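Local coordinates for putative endonuclease/exonuclease/phosphatase family protein (Bacteroides thetaiotaomicron, PDB 3MPR) that probably acts as a metal-dependent nuclease of the DNase I-like superfamily, hydrolysing phosphodiester bonds in nucleic acids, at residues V196-S200 with Y201-D205. Sequence-based numbering, arbitrary orientation.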
loop_
_atom_site.group_PDB
_atom_site.type_symbol
_atom_site.label_atom_id
_atom_site.label_comp_id
_atom_site.label_asym_id
_atom_site.label_seq_id
_atom_site.Cartn_x
_atom_site.Cartn_y
_atom_site.Cartn_z
ATOM N N VAL A 196 24.514 9.201 13.993
ATOM C CA VAL A 196 23.983 10.526 13.662
ATOM C C VAL A 196 22.623 10.388 12.982
ATOM O O VAL A 196 21.708 11.174 13.245
ATOM C CB VAL A 196 24.955 11.338 12.750
ATOM C CG1 VAL A 196 24.325 12.655 12.300
ATOM C CG2 VAL A 196 26.274 11.609 13.483
ATOM N N LEU A 197 22.508 9.385 12.109
ATOM C CA LEU A 197 21.249 9.042 11.428
ATOM C C LEU A 197 20.991 7.552 11.567
ATOM O O LEU A 197 21.923 6.780 11.780
ATOM C CB LEU A 197 21.333 9.352 9.935
ATOM C CG LEU A 197 21.401 10.826 9.516
ATOM C CD1 LEU A 197 21.870 10.976 8.059
ATOM C CD2 LEU A 197 20.050 11.495 9.730
ATOM N N CYS A 198 19.728 7.160 11.402
ATOM C CA CYS A 198 19.313 5.762 11.423
ATOM C C CYS A 198 18.689 5.376 10.098
ATOM O O CYS A 198 17.945 6.158 9.517
ATOM C CB CYS A 198 18.269 5.548 12.524
ATOM S SG CYS A 198 18.902 6.009 14.173
ATOM N N ASP A 199 18.961 4.158 9.641
ATOM C CA ASP A 199 18.286 3.610 8.468
ATOM C C ASP A 199 16.889 3.139 8.880
ATOM O O ASP A 199 16.764 2.277 9.746
ATOM C CB ASP A 199 19.100 2.417 7.941
ATOM C CG ASP A 199 18.534 1.838 6.672
ATOM O OD1 ASP A 199 17.447 2.288 6.235
ATOM O OD2 ASP A 199 19.183 0.933 6.100
ATOM N N SER A 200 15.840 3.697 8.279
ATOM C CA SER A 200 14.460 3.297 8.577
ATOM C C SER A 200 14.248 1.800 8.366
ATOM O O SER A 200 13.426 1.182 9.026
ATOM C CB SER A 200 13.460 4.043 7.680
ATOM O OG SER A 200 13.428 5.439 7.941
ATOM N N TYR A 201 14.960 1.231 7.397
ATOM C CA TYR A 201 14.857 -0.213 7.158
ATOM C C TYR A 201 15.248 -0.987 8.408
ATOM O O TYR A 201 14.612 -1.986 8.770
ATOM C CB TYR A 201 15.746 -0.640 5.988
ATOM C CG TYR A 201 15.791 -2.138 5.792
ATOM C CD1 TYR A 201 16.757 -2.914 6.432
ATOM C CD2 TYR A 201 14.859 -2.781 4.977
ATOM C CE1 TYR A 201 16.799 -4.299 6.262
ATOM C CE2 TYR A 201 14.901 -4.167 4.797
ATOM C CZ TYR A 201 15.872 -4.911 5.445
ATOM O OH TYR A 201 15.908 -6.275 5.279
ATOM N N GLU A 202 16.299 -0.516 9.074
ATOM C CA GLU A 202 16.823 -1.222 10.238
ATOM C C GLU A 202 16.054 -0.889 11.509
ATOM O O GLU A 202 15.878 -1.746 12.374
ATOM C CB GLU A 202 18.316 -0.925 10.449
ATOM C CG GLU A 202 19.216 -1.339 9.289
ATOM C CD GLU A 202 19.351 -2.855 9.132
ATOM O OE1 GLU A 202 18.943 -3.607 10.042
ATOM O OE2 GLU A 202 19.864 -3.290 8.083
ATOM N N LYS A 203 15.596 0.351 11.637
ATOM C CA LYS A 203 15.031 0.781 12.915
ATOM C C LYS A 203 13.506 0.654 13.043
ATOM O O LYS A 203 12.964 0.796 14.138
ATOM C CB LYS A 203 15.474 2.210 13.245
ATOM C CG LYS A 203 16.988 2.359 13.337
ATOM C CD LYS A 203 17.610 1.230 14.157
ATOM C CE LYS A 203 19.127 1.338 14.196
ATOM N NZ LYS A 203 19.752 0.150 14.857
ATOM N N CYS A 204 12.816 0.403 11.934
ATOM C CA CYS A 204 11.361 0.317 11.962
ATOM C C CYS A 204 10.880 -0.754 12.952
ATOM O O CYS A 204 11.537 -1.772 13.128
ATOM C CB CYS A 204 10.812 -0.001 10.557
ATOM S SG CYS A 204 11.386 -1.568 9.857
ATOM N N ASP A 205 9.736 -0.513 13.591
ATOM C CA ASP A 205 9.036 -1.569 14.331
ATOM C C ASP A 205 8.535 -2.653 13.392
ATOM O O ASP A 205 8.678 -3.849 13.675
ATOM C CB ASP A 205 7.837 -1.004 15.090
ATOM C CG ASP A 205 8.241 -0.037 16.190
ATOM O OD1 ASP A 205 9.352 -0.178 16.730
ATOM O OD2 ASP A 205 7.439 0.865 16.506
#
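Asp-199 and Tyr-201 meet in a helix N-cap, an aspartate closing the start of the one-turn helix 200-203, which links the edge strand 198-199 of one sheet of the DNase I-like fold to strand 206-208 at the border of the other. In the capping bond Tyr-201 N donates to Asp-199 OD1 at 2.9 Å, from well above the carboxylate plane (61° out of it). With CG anti to the backbone N (chi1 -176°), the Asp-199 carboxylate lies beside its own carbonyl carbon, alongside Tyr-201 CB. Its other oxygen, OD2, is held by Tyr-188 OH and a salt bridge to Arg-226, which also makes a cation-pi contact with the Tyr-201 ring. Cutting the aspartate back to an alanine would probably cost the cap, depriving Tyr-201 N of its acceptor and Arg-226 of its salt-bridge mate.

Among the backbone bonds, Asp-199 O accepts from Lys-203 N at 2.9 Å and more weakly from Glu-202 N, while Ser-200 O takes Cys-204 N. A backbone hydrogen bond of Ser-200 with Ile-230 ties the helix start to strand 228-232.

Apolar contact is slight: Lys-203, its CG anti to the carbonyl carbon (chi1 -59°), sets that methylene against the preceding strand, CG sitting 3.5 Å from Cys-198 CB.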